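Local coordinates for protein UDP-N-acetylglucosamine 2-epimerase (PDB 3OT5) that probably catalyses the interconversion of UDP-N-acetylglucosamine and UDP-N-acetylmannosamine by epimerisation at C2 of the sugar, at residues A112-I117 with Q137-G142; K27-S32 with E58-I63; R101-I106 with G131-Y136. All coordinates share one frame; numbering follows the deposited sequence.

Contact 1: A112-I117 with Q137-G142; sequences AENPDI and QQKMLG
Asn-114 and Pro-115 meet Lys-139 in a polar loop-to-loop contact at the N-terminal ends of two neighbouring inner strands, 117-121 and 140-144, of the parallel sheet of the N-terminal Rossmann-like domain; beyond it Ile-117 stands beside Met-140. Asn-114 is the first residue past the helix that ends at Glu-113, and its amide side chain crosses that of Lys-139 at about a right angle. NZ of Lys-139 gives OD1 of Asn-114 a short hydrogen bond of 2.5 Å, approaching almost in line with the C=O (172°). The same NZ makes a weak bond of 3.3 Å to O of Pro-115. This double engagement depends on a curled lysine chain: chi1 sets CG of Lys-139 beside the backbone N, 3.2 Å from O of Pro-115, and the bends at chi2 to chi4 carry CE and NZ round to OD1 of Asn-114. O of Asp-116 packs 3.5 Å from CB of Met-140, while its carboxylate OD2 is hydrogen-bonded to N of Lys-29.

One bridge of parallel sheet follows, Ile-117 with Met-140, in which CA of Ile-117 makes a CA-H...O contact of 3.3 Å to O of Met-140. Their side chains lie on the same face, CG1 of Ile-117 being 4.2 Å from CB of Met-140; Met-140 then extends away from Ile-117. On that face Met-140 touches Phe-392 and His-391 of helix 380-392, while Pro-115 and Lys-139 pack on Ile-110 of helix 95-113 and a Schellman motif at Gln-138 ends helix 125-136 just before strand 140-144.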
ATOM      1  N   ALA A 112       5.102 -28.315 -10.979  1.00 53.57           N
ATOM      2  CA  ALA A 112       4.290 -28.605 -12.153  1.00 55.47           C
ATOM      3  C   ALA A 112       4.371 -27.505 -13.227  1.00 55.46           C
ATOM      4  O   ALA A 112       4.687 -27.788 -14.383  1.00 58.47           O
ATOM      5  CB  ALA A 112       2.841 -28.825 -11.736  1.00 55.71           C
ATOM      6  N   GLU A 113       4.086 -26.265 -12.840  1.00 52.39           N
ATOM      7  CA  GLU A 113       4.095 -25.130 -13.773  1.00 51.77           C
ATOM      8  C   GLU A 113       5.476 -24.793 -14.335  1.00 50.75           C
ATOM      9  O   GLU A 113       5.586 -24.295 -15.469  1.00 51.88           O
ATOM     10  CB  GLU A 113       3.498 -23.886 -13.096  1.00 50.67           C
ATOM     11  CG  GLU A 113       2.013 -24.029 -12.730  1.00 53.09           C
ATOM     12  CD  GLU A 113       1.091 -24.121 -13.947  1.00 59.69           C
ATOM     13  OE1 GLU A 113       1.277 -23.348 -14.923  1.00 60.07           O
ATOM     14  OE2 GLU A 113       0.152 -24.943 -13.910  1.00 63.67           O
ATOM     15  N   ASN A 114       6.510 -25.061 -13.538  1.00 48.58           N
ATOM     16  CA  ASN A 114       7.920 -24.807 -13.888  1.00 47.66           C
ATOM     17  C   ASN A 114       8.168 -23.387 -14.409  1.00 47.09           C
ATOM     18  O   ASN A 114       8.688 -23.199 -15.519  1.00 47.77           O
ATOM     19  CB  ASN A 114       8.443 -25.838 -14.898  1.00 49.78           C
ATOM     20  CG  ASN A 114       9.981 -25.821 -15.027  1.00 50.63           C
ATOM     21  OD1 ASN A 114      10.684 -25.314 -14.146  1.00 47.54           O
ATOM     22  ND2 ASN A 114      10.500 -26.406 -16.115  1.00 51.94           N
ATOM     23  N   PRO A 115       7.778 -22.381 -13.618  1.00 44.22           N
ATOM     24  CA  PRO A 115       8.018 -21.023 -14.032  1.00 43.56           C
ATOM     25  C   PRO A 115       9.486 -20.670 -13.956  1.00 43.07           C
ATOM     26  O   PRO A 115      10.252 -21.288 -13.210  1.00 40.97           O
ATOM     27  CB  PRO A 115       7.268 -20.205 -12.985  1.00 42.60           C
ATOM     28  CG  PRO A 115       7.309 -21.055 -11.761  1.00 42.00           C
ATOM     29  CD  PRO A 115       7.105 -22.437 -12.308  1.00 44.60           C
ATOM     30  N   ASP A 116       9.865 -19.664 -14.729  1.00 43.49           N
ATOM     31  CA  ASP A 116      11.225 -19.168 -14.729  1.00 42.99           C
ATOM     32  C   ASP A 116      11.462 -18.305 -13.505  1.00 41.08           C
ATOM     33  O   ASP A 116      12.575 -18.205 -13.008  1.00 40.89           O
ATOM     34  CB  ASP A 116      11.449 -18.354 -15.974  1.00 43.60           C
ATOM     35  CG  ASP A 116      11.315 -19.183 -17.206  1.00 45.97           C
ATOM     36  OD1 ASP A 116      11.763 -20.344 -17.170  1.00 54.02           O
ATOM     37  OD2 ASP A 116      10.777 -18.689 -18.205  1.00 45.85           O
ATOM     38  N   ILE A 117      10.409 -17.675 -13.010  1.00 40.04           N
ATOM     39  CA  ILE A 117      10.563 -16.816 -11.864  1.00 37.48           C
ATOM     40  C   ILE A 117       9.271 -16.707 -11.127  1.00 36.14           C
ATOM     41  O   ILE A 117       8.197 -16.679 -11.720  1.00 37.31           O
ATOM     42  CB  ILE A 117      11.074 -15.422 -12.273  1.00 37.36           C
ATOM     43  CG1 ILE A 117      11.311 -14.537 -11.043  1.00 37.03           C
ATOM     44  CG2 ILE A 117      10.092 -14.737 -13.231  1.00 40.43           C
ATOM     45  CD1 ILE A 117      11.930 -13.201 -11.389  1.00 38.09           C
ATOM     46  N   GLN A 137      12.539 -25.417  -5.143  1.00 40.37           N
ATOM     47  CA  GLN A 137      12.363 -25.795  -6.551  1.00 41.24           C
ATOM     48  C   GLN A 137      13.427 -25.206  -7.456  1.00 42.00           C
ATOM     49  O   GLN A 137      13.364 -25.351  -8.673  1.00 44.17           O
ATOM     50  CB  GLN A 137      10.985 -25.355  -7.040  1.00 41.45           C
ATOM     51  CG  GLN A 137       9.898 -26.113  -6.380  1.00 40.94           C
ATOM     52  CD  GLN A 137       9.963 -27.558  -6.715  1.00 42.22           C
ATOM     53  OE1 GLN A 137      10.302 -27.928  -7.841  1.00 45.81           O
ATOM     54  NE2 GLN A 137       9.617 -28.404  -5.753  1.00 43.49           N
ATOM     55  N   GLN A 138      14.412 -24.561  -6.853  1.00 42.02           N
ATOM     56  CA  GLN A 138      15.501 -23.924  -7.573  1.00 43.41           C
ATOM     57  C   GLN A 138      15.052 -23.015  -8.723  1.00 43.64           C
ATOM     58  O   GLN A 138      15.603 -23.072  -9.828  1.00 44.99           O
ATOM     59  CB  GLN A 138      16.513 -24.960  -8.030  1.00 45.07           C
ATOM     60  CG  GLN A 138      17.150 -25.677  -6.858  1.00 47.08           C
ATOM     61  CD  GLN A 138      18.264 -26.602  -7.271  1.00 51.40           C
ATOM     62  OE1 GLN A 138      18.266 -27.149  -8.378  1.00 54.77           O
ATOM     63  NE2 GLN A 138      19.229 -26.788  -6.377  1.00 53.28           N
ATOM     64  N   LYS A 139      14.047 -22.182  -8.439  1.00 42.37           N
ATOM     65  CA  LYS A 139      13.535 -21.197  -9.391  1.00 42.95           C
ATOM     66  C   LYS A 139      13.986 -19.834  -8.919  1.00 42.20           C
ATOM     67  O   LYS A 139      14.193 -19.612  -7.721  1.00 40.92           O
ATOM     68  CB  LYS A 139      12.009 -21.157  -9.442  1.00 43.89           C
ATOM     69  CG  LYS A 139      11.249 -22.131 -10.313  1.00 48.23           C
ATOM     70  CD  LYS A 139      11.644 -23.549 -10.168  1.00 55.84           C
ATOM     71  CE  LYS A 139      12.693 -23.937 -11.180  1.00 58.67           C
ATOM     72  NZ  LYS A 139      12.083 -23.971 -12.538  1.00 64.49           N
ATOM     73  N   MET A 140      14.103 -18.906  -9.854  1.00 41.74           N
ATOM     74  CA  MET A 140      14.497 -17.578  -9.493  1.00 43.11           C
ATOM     75  C   MET A 140      13.355 -16.947  -8.684  1.00 40.54           C
ATOM     76  O   MET A 140      12.171 -17.136  -8.993  1.00 40.27           O
ATOM     77  CB  MET A 140      14.826 -16.767 -10.731  1.00 45.06           C
ATOM     78  CG  MET A 140      15.384 -15.422 -10.400  1.00 49.05           C
ATOM     79  SD  MET A 140      15.894 -14.577 -11.873  1.00 55.47           S
ATOM     80  CE  MET A 140      16.526 -13.042 -11.180  1.00 56.89           C
ATOM     81  N   LEU A 141      13.729 -16.240  -7.625  1.00 38.53           N
ATOM     82  CA  LEU A 141      12.784 -15.596  -6.731  1.00 37.59           C
ATOM     83  C   LEU A 141      12.917 -14.085  -6.793  1.00 36.47           C
ATOM     84  O   LEU A 141      13.995 -13.532  -6.576  1.00 37.83           O
ATOM     85  CB  LEU A 141      13.017 -16.060  -5.284  1.00 36.26           C
ATOM     86  CG  LEU A 141      12.049 -15.503  -4.236  1.00 34.72           C
ATOM     87  CD1 LEU A 141      10.607 -15.817  -4.599  1.00 30.72           C
ATOM     88  CD2 LEU A 141      12.378 -16.058  -2.853  1.00 34.56           C
ATOM     89  N   GLY A 142      11.809 -13.426  -7.091  1.00 35.66           N
ATOM     90  CA  GLY A 142      11.776 -11.981  -7.159  1.00 35.86           C
ATOM     91  C   GLY A 142      10.944 -11.508  -5.983  1.00 34.74           C
ATOM     92  O   GLY A 142       9.870 -12.066  -5.710  1.00 31.98           O
TER

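Contact 2: K27-S32 with E58-I63; sequences KIKVMS and ESTVVI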
ATOM      1  N   LYS A  27       9.032 -17.829 -23.805  1.00 63.38           N
ATOM      2  CA  LYS A  27       8.685 -16.685 -22.997  1.00 59.77           C
ATOM      3  C   LYS A  27       9.307 -16.813 -21.616  1.00 56.63           C
ATOM      4  O   LYS A  27       9.798 -17.880 -21.227  1.00 56.92           O
ATOM      5  CB  LYS A  27       7.167 -16.610 -22.776  1.00 59.18           C
ATOM      6  CG  LYS A  27       6.289 -16.663 -24.008  1.00 63.94           C
ATOM      7  CD  LYS A  27       6.551 -15.536 -24.977  1.00 65.99           C
ATOM      8  CE  LYS A  27       5.495 -15.540 -26.073  1.00 67.95           C
ATOM      9  NZ  LYS A  27       5.414 -16.859 -26.725  1.00 69.88           N
ATOM     10  N   ILE A  28       9.266 -15.710 -20.879  1.00 51.65           N
ATOM     11  CA  ILE A  28       9.709 -15.686 -19.506  1.00 49.15           C
ATOM     12  C   ILE A  28       8.427 -15.978 -18.736  1.00 46.15           C
ATOM     13  O   ILE A  28       7.500 -15.165 -18.746  1.00 42.95           O
ATOM     14  CB  ILE A  28      10.265 -14.318 -19.091  1.00 48.47           C
ATOM     15  CG1 ILE A  28      11.449 -13.941 -19.990  1.00 49.42           C
ATOM     16  CG2 ILE A  28      10.682 -14.341 -17.614  1.00 45.72           C
ATOM     17  CD1 ILE A  28      12.036 -12.574 -19.686  1.00 52.08           C
ATOM     18  N   LYS A  29       8.340 -17.156 -18.122  1.00 44.83           N
ATOM     19  CA  LYS A  29       7.140 -17.510 -17.387  1.00 43.57           C
ATOM     20  C   LYS A  29       7.253 -16.992 -15.972  1.00 41.82           C
ATOM     21  O   LYS A  29       8.085 -17.449 -15.212  1.00 42.01           O
ATOM     22  CB  LYS A  29       6.888 -19.021 -17.409  1.00 45.03           C
ATOM     23  CG  LYS A  29       5.583 -19.414 -16.711  1.00 44.14           C
ATOM     24  CD  LYS A  29       5.230 -20.867 -16.968  1.00 49.31           C
ATOM     25  CE  LYS A  29       3.838 -21.195 -16.464  1.00 49.01           C
ATOM     26  NZ  LYS A  29       3.455 -22.597 -16.754  1.00 52.21           N
ATOM     27  N   VAL A  30       6.420 -16.012 -15.646  1.00 42.31           N
ATOM     28  CA  VAL A  30       6.408 -15.388 -14.327  1.00 40.71           C
ATOM     29  C   VAL A  30       5.176 -15.812 -13.544  1.00 41.16           C
ATOM     30  O   VAL A  30       4.045 -15.652 -14.005  1.00 44.33           O
ATOM     31  CB  VAL A  30       6.359 -13.877 -14.414  1.00 40.01           C
ATOM     32  CG1 VAL A  30       6.380 -13.267 -12.995  1.00 37.70           C
ATOM     33  CG2 VAL A  30       7.507 -13.339 -15.255  1.00 36.60           C
ATOM     34  N   MET A  31       5.410 -16.350 -12.361  1.00 41.01           N
ATOM     35  CA  MET A  31       4.360 -16.789 -11.479  1.00 40.22           C
ATOM     36  C   MET A  31       4.262 -15.776 -10.367  1.00 39.88           C
ATOM     37  O   MET A  31       5.188 -15.628  -9.598  1.00 38.99           O
ATOM     38  CB  MET A  31       4.687 -18.169 -10.903  1.00 39.60           C
ATOM     39  CG  MET A  31       3.663 -18.664  -9.932  1.00 38.09           C
ATOM     40  SD  MET A  31       4.022 -20.301  -9.310  1.00 40.71           S
ATOM     41  CE  MET A  31       3.905 -21.258 -10.821  1.00 35.99           C
ATOM     42  N   SER A  32       3.134 -15.078 -10.296  1.00 41.19           N
ATOM     43  CA  SER A  32       2.907 -14.067  -9.272  1.00 41.49           C
ATOM     44  C   SER A  32       2.003 -14.642  -8.217  1.00 42.69           C
ATOM     45  O   SER A  32       0.899 -15.111  -8.510  1.00 43.07           O
ATOM     46  CB  SER A  32       2.294 -12.814  -9.883  1.00 40.92           C
ATOM     47  OG  SER A  32       3.199 -12.260 -10.824  1.00 42.77           O
ATOM     48  N   GLU A  58       4.817 -14.831 -19.949  1.00 43.91           N
ATOM     49  CA  GLU A  58       3.724 -15.751 -19.750  1.00 46.07           C
ATOM     50  C   GLU A  58       3.399 -15.496 -18.270  1.00 44.22           C
ATOM     51  O   GLU A  58       4.265 -15.624 -17.409  1.00 43.15           O
ATOM     52  CB  GLU A  58       4.173 -17.176 -20.022  1.00 48.02           C
ATOM     53  CG  GLU A  58       3.085 -18.240 -19.869  1.00 55.23           C
ATOM     54  CD  GLU A  58       3.516 -19.610 -20.397  1.00 62.27           C
ATOM     55  OE1 GLU A  58       4.505 -19.678 -21.176  1.00 60.86           O
ATOM     56  OE2 GLU A  58       2.843 -20.615 -20.056  1.00 66.94           O
ATOM     57  N   SER A  59       2.184 -15.048 -17.980  1.00 44.41           N
ATOM     58  CA  SER A  59       1.803 -14.747 -16.603  1.00 43.83           C
ATOM     59  C   SER A  59       0.956 -15.831 -15.949  1.00 43.35           C
ATOM     60  O   SER A  59      -0.094 -16.163 -16.448  1.00 43.93           O
ATOM     61  CB  SER A  59       1.046 -13.422 -16.554  1.00 43.37           C
ATOM     62  OG  SER A  59       0.703 -13.089 -15.226  1.00 43.55           O
ATOM     63  N   THR A  60       1.433 -16.387 -14.835  1.00 43.07           N
ATOM     64  CA  THR A  60       0.670 -17.391 -14.097  1.00 43.11           C
ATOM     65  C   THR A  60       0.360 -16.781 -12.740  1.00 41.47           C
ATOM     66  O   THR A  60       1.262 -16.467 -11.970  1.00 42.65           O
ATOM     67  CB  THR A  60       1.423 -18.719 -13.901  1.00 43.68           C
ATOM     68  OG1 THR A  60       1.778 -19.277 -15.173  1.00 49.03           O
ATOM     69  CG2 THR A  60       0.545 -19.731 -13.150  1.00 43.19           C
ATOM     70  N   VAL A  61      -0.916 -16.592 -12.455  1.00 40.96           N
ATOM     71  CA  VAL A  61      -1.330 -16.021 -11.186  1.00 39.54           C
ATOM     72  C   VAL A  61      -1.836 -17.118 -10.282  1.00 41.31           C
ATOM     73  O   VAL A  61      -2.747 -17.875 -10.650  1.00 41.86           O
ATOM     74  CB  VAL A  61      -2.411 -14.978 -11.376  1.00 40.03           C
ATOM     75  CG1 VAL A  61      -3.003 -14.582 -10.029  1.00 39.76           C
ATOM     76  CG2 VAL A  61      -1.841 -13.762 -12.145  1.00 38.45           C
ATOM     77  N   VAL A  62      -1.232 -17.182  -9.098  1.00 40.32           N
ATOM     78  CA  VAL A  62      -1.548 -18.169  -8.092  1.00 42.22           C
ATOM     79  C   VAL A  62      -2.077 -17.478  -6.837  1.00 43.85           C
ATOM     80  O   VAL A  62      -1.405 -16.617  -6.256  1.00 41.36           O
ATOM     81  CB  VAL A  62      -0.277 -18.968  -7.703  1.00 41.07           C
ATOM     82  CG1 VAL A  62      -0.625 -20.052  -6.687  1.00 46.11           C
ATOM     83  CG2 VAL A  62       0.387 -19.568  -8.948  1.00 37.82           C
ATOM     84  N   ILE A  63      -3.281 -17.854  -6.429  1.00 47.43           N
ATOM     85  CA  ILE A  63      -3.890 -17.298  -5.235  1.00 49.94           C
ATOM     86  C   ILE A  63      -3.738 -18.261  -4.066  1.00 51.76           C
ATOM     87  O   ILE A  63      -3.909 -19.479  -4.212  1.00 53.51           O
ATOM     88  CB  ILE A  63      -5.388 -17.025  -5.439  1.00 51.97           C
ATOM     89  CG1 ILE A  63      -5.611 -16.107  -6.642  1.00 53.25           C
ATOM     90  CG2 ILE A  63      -5.985 -16.397  -4.195  1.00 53.09           C
ATOM     91  CD1 ILE A  63      -7.086 -15.783  -6.862  1.00 60.42           C
TER
HETATM   92  O   HOH W   1       2.206 -13.446 -13.078  1.00 40.76           O
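Between Ile-28 and Glu-58 the flat groups are backbone ones: N of Glu-58 reaches O of Ile-28 from above the carbonyl plane, 39° out of it, at 3.0 Å. In this strand pair one face bears Lys-29, Met-31, Glu-58 and Thr-60, the other Val-30, Ser-32, Ser-59 and Val-61. The two strands run parallel, 20° apart, as the first beta-alpha-beta unit of the Rossmann-like domain, with helix 37-51 as the connection. The ladder continues up the strands through Val-30 N to Glu-58 O, Thr-60 N to Val-30 O, Ser-32 N to Thr-60 O and Val-62 N to Ser-32 O, the last almost straight at 179°.

Side chains on the Met-31 face are graded from polar to apolar. Lys-29 is fully extended, CG anti to the backbone N, and slants across the side chain of Glu-58: its CE comes within 3.1 Å of OG1 of Thr-60, and NZ forms a long salt bridge of 3.9 Å with OE2 of Glu-58. The ammonium has its stronger partner in Glu-113, at the end of helix 95-113. Farther along, CG of Met-31 presses on CG2 of Val-62 at 3.5 Å, under the same helix. The opposite face meets helix 37-51, where Val-47 covers Ser-59 and Val-61.

A water links the two strands: it donates to O of Val-30 (3.0 Å) and is hydrogen-bonded to OG of Ser-32 at 2.7 Å and to OG of Ser-59 at 2.6 Å.

Contact 3: R101-I106 with G131-Y136; sequences RVMNGI and GLATFY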
ATOM      1  N   ARG A 101       1.349 -25.455   4.992  1.00 46.10           N
ATOM      2  CA  ARG A 101       0.338 -25.624   3.940  1.00 46.97           C
ATOM      3  C   ARG A 101       0.653 -24.848   2.666  1.00 43.91           C
ATOM      4  O   ARG A 101       0.511 -25.377   1.561  1.00 42.80           O
ATOM      5  CB  ARG A 101      -1.063 -25.264   4.435  1.00 48.96           C
ATOM      6  CG  ARG A 101      -1.672 -26.312   5.339  1.00 55.65           C
ATOM      7  CD  ARG A 101      -3.116 -25.985   5.671  1.00 62.25           C
ATOM      8  NE  ARG A 101      -3.762 -27.079   6.391  1.00 70.69           N
ATOM      9  CZ  ARG A 101      -3.770 -27.225   7.715  1.00 74.83           C
ATOM     10  NH1 ARG A 101      -3.166 -26.342   8.504  1.00 76.07           N
ATOM     11  NH2 ARG A 101      -4.393 -28.264   8.257  1.00 77.03           N
ATOM     12  N   VAL A 102       1.067 -23.599   2.828  1.00 40.48           N
ATOM     13  CA  VAL A 102       1.413 -22.743   1.704  1.00 39.23           C
ATOM     14  C   VAL A 102       2.690 -23.217   0.993  1.00 38.98           C
ATOM     15  O   VAL A 102       2.778 -23.191  -0.251  1.00 35.48           O
ATOM     16  CB  VAL A 102       1.621 -21.271   2.164  1.00 37.42           C
ATOM     17  CG1 VAL A 102       2.197 -20.470   1.072  1.00 34.46           C
ATOM     18  CG2 VAL A 102       0.300 -20.652   2.652  1.00 38.18           C
ATOM     19  N   MET A 103       3.675 -23.637   1.789  1.00 38.02           N
ATOM     20  CA  MET A 103       4.942 -24.100   1.264  1.00 38.81           C
ATOM     21  C   MET A 103       4.773 -25.389   0.469  1.00 39.85           C
ATOM     22  O   MET A 103       5.323 -25.525  -0.613  1.00 39.30           O
ATOM     23  CB  MET A 103       5.918 -24.328   2.408  1.00 40.16           C
ATOM     24  CG  MET A 103       7.267 -24.900   1.984  1.00 42.74           C
ATOM     25  SD  MET A 103       8.253 -25.311   3.430  1.00 51.45           S
ATOM     26  CE  MET A 103       7.172 -26.430   4.310  1.00 49.52           C
ATOM     27  N   ASN A 104       4.026 -26.335   1.016  1.00 41.15           N
ATOM     28  CA  ASN A 104       3.788 -27.604   0.325  1.00 44.97           C
ATOM     29  C   ASN A 104       2.901 -27.396  -0.891  1.00 45.36           C
ATOM     30  O   ASN A 104       3.101 -28.035  -1.930  1.00 46.79           O
ATOM     31  CB  ASN A 104       3.181 -28.631   1.274  1.00 46.58           C
ATOM     32  CG  ASN A 104       4.166 -29.095   2.321  1.00 49.66           C
ATOM     33  OD1 ASN A 104       5.305 -29.428   2.003  1.00 54.13           O
ATOM     34  ND2 ASN A 104       3.719 -29.168   3.569  1.00 50.96           N
ATOM     35  N   GLY A 105       1.940 -26.485  -0.764  1.00 45.16           N
ATOM     36  CA  GLY A 105       1.033 -26.158  -1.860  1.00 45.52           C
ATOM     37  C   GLY A 105       1.810 -25.525  -2.998  1.00 44.25           C
ATOM     38  O   GLY A 105       1.748 -25.988  -4.126  1.00 46.09           O
ATOM     39  N   ILE A 106       2.552 -24.467  -2.693  1.00 42.56           N
ATOM     40  CA  ILE A 106       3.345 -23.771  -3.696  1.00 40.62           C
ATOM     41  C   ILE A 106       4.454 -24.666  -4.261  1.00 40.84           C
ATOM     42  O   ILE A 106       4.754 -24.602  -5.441  1.00 41.29           O
ATOM     43  CB  ILE A 106       3.924 -22.470  -3.148  1.00 38.55           C
ATOM     44  CG1 ILE A 106       2.783 -21.510  -2.790  1.00 39.67           C
ATOM     45  CG2 ILE A 106       4.825 -21.822  -4.183  1.00 39.94           C
ATOM     46  CD1 ILE A 106       1.848 -21.209  -3.975  1.00 42.12           C
ATOM     47  N   GLY A 131       8.217 -18.285  -1.167  1.00 32.87           N
ATOM     48  CA  GLY A 131       9.590 -17.989  -1.500  1.00 33.30           C
ATOM     49  C   GLY A 131      10.456 -19.192  -1.239  1.00 34.39           C
ATOM     50  O   GLY A 131      11.284 -19.584  -2.066  1.00 36.92           O
ATOM     51  N   LEU A 132      10.247 -19.792  -0.084  1.00 34.13           N
ATOM     52  CA  LEU A 132      10.984 -20.966   0.300  1.00 35.79           C
ATOM     53  C   LEU A 132      10.700 -22.129  -0.662  1.00 36.33           C
ATOM     54  O   LEU A 132      11.622 -22.867  -1.042  1.00 38.02           O
ATOM     55  CB  LEU A 132      10.616 -21.338   1.726  1.00 36.15           C
ATOM     56  CG  LEU A 132      11.356 -22.526   2.336  1.00 38.02           C
ATOM     57  CD1 LEU A 132      12.866 -22.294   2.367  1.00 38.84           C
ATOM     58  CD2 LEU A 132      10.814 -22.748   3.718  1.00 32.70           C
ATOM     59  N   ALA A 133       9.441 -22.307  -1.058  1.00 35.74           N
ATOM     60  CA  ALA A 133       9.125 -23.396  -2.009  1.00 37.19           C
ATOM     61  C   ALA A 133       9.819 -23.092  -3.344  1.00 35.95           C
ATOM     62  O   ALA A 133      10.252 -23.990  -4.034  1.00 37.71           O
ATOM     63  CB  ALA A 133       7.620 -23.561  -2.198  1.00 36.95           C
ATOM     64  N   THR A 134       9.923 -21.810  -3.680  1.00 36.16           N
ATOM     65  CA  THR A 134      10.588 -21.354  -4.896  1.00 36.42           C
ATOM     66  C   THR A 134      12.081 -21.748  -4.836  1.00 37.14           C
ATOM     67  O   THR A 134      12.652 -22.268  -5.814  1.00 38.08           O
ATOM     68  CB  THR A 134      10.388 -19.817  -5.084  1.00 36.30           C
ATOM     69  OG1 THR A 134       8.994 -19.548  -5.294  1.00 34.11           O
ATOM     70  CG2 THR A 134      11.174 -19.277  -6.256  1.00 33.37           C
ATOM     71  N   PHE A 135      12.698 -21.546  -3.675  1.00 35.84           N
ATOM     72  CA  PHE A 135      14.093 -21.917  -3.491  1.00 34.28           C
ATOM     73  C   PHE A 135      14.247 -23.434  -3.555  1.00 36.46           C
ATOM     74  O   PHE A 135      15.170 -23.954  -4.201  1.00 36.20           O
ATOM     75  CB  PHE A 135      14.631 -21.417  -2.164  1.00 34.43           C
ATOM     76  CG  PHE A 135      15.951 -22.024  -1.801  1.00 35.53           C
ATOM     77  CD1 PHE A 135      17.094 -21.669  -2.481  1.00 38.32           C
ATOM     78  CD2 PHE A 135      16.047 -22.944  -0.779  1.00 36.21           C
ATOM     79  CE1 PHE A 135      18.300 -22.238  -2.163  1.00 40.05           C
ATOM     80  CE2 PHE A 135      17.260 -23.521  -0.455  1.00 37.81           C
ATOM     81  CZ  PHE A 135      18.379 -23.172  -1.144  1.00 38.49           C
ATOM     82  N   TYR A 136      13.363 -24.149  -2.875  1.00 35.89           N
ATOM     83  CA  TYR A 136      13.441 -25.606  -2.911  1.00 38.22           C
ATOM     84  C   TYR A 136      13.329 -26.108  -4.324  1.00 38.28           C
ATOM     85  O   TYR A 136      13.991 -27.065  -4.688  1.00 38.96           O
ATOM     86  CB  TYR A 136      12.406 -26.285  -2.004  1.00 38.91           C
ATOM     87  CG  TYR A 136      12.645 -26.090  -0.526  1.00 39.12           C
ATOM     88  CD1 TYR A 136      13.944 -25.970  -0.023  1.00 39.89           C
ATOM     89  CD2 TYR A 136      11.602 -26.210   0.394  1.00 42.03           C
ATOM     90  CE1 TYR A 136      14.183 -25.845   1.328  1.00 39.11           C
ATOM     91  CE2 TYR A 136      11.841 -26.103   1.775  1.00 37.88           C
ATOM     92  CZ  TYR A 136      13.135 -25.924   2.224  1.00 38.84           C
ATOM     93  OH  TYR A 136      13.412 -25.834   3.565  1.00 36.06           O
TER
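Met-103 lies across the contact at a slant to both Leu-132 and Tyr-136, and its sulfur is the atom that touches them. With CG anti to the backbone N (chi1 176°) and chi2 likewise extended, the chain reaches out from helix 95-113 along the flank of helix 125-136 and puts SD of Met-103 3.6 Å from CD2 of Leu-132 and 4.0 Å from CE2 of Tyr-136; the bend at chi3 turns only the methyl CE. Toward the ring this is a Met-aromatic contact at the edge: SD lies 5.3 Å from the Tyr-136 centroid, 78° off the ring normal. Leu-132 serves both neighbours, since its other methyl, CD1, lies over one face of the Tyr-136 ring, offset toward the rim.

Closer to the sheet the helices, crossing at -39°, come together on Ala-133. Its CB points at the other helix and fits between O of Met-103, 3.4 Å away, and CG2 of Ile-106, 3.8 Å away. This small residue goes with an axis separation of just 8.3 Å. The side chain of Ile-106 also touches Ala-130, Thr-64 and Leu-86, and its CD1 meets Val-62.

The edge-on sulfur is consistent with a weak attraction to the positively polarised ring hydrogens. No hydrogen bond joins the two segments, so the helices are held together here by van der Waals packing.

Overall arrangement
All three contacts belong to the N-terminal Rossmann-like domain and lie on the same side of the chain's centre. Contact 2 closes before the others open, whereas contacts 3 and 1 alternate along the chain. Contacts 1 and 2, with centres 9 Å apart, share the seven-stranded parallel sheet, and Asp-116 OD2 and Ile-117 O join them through probable bonds to Lys-29 N and Met-31 N. Contact 3, 11 Å from contact 1, packs the helices on one face; it meets contact 2, 15 Å away, where Val-62 touches Ile-106. Together they connect sheet and helix layer in one half of a two-domain protein, probably an epimerase, of a family whose active site lies between the domains.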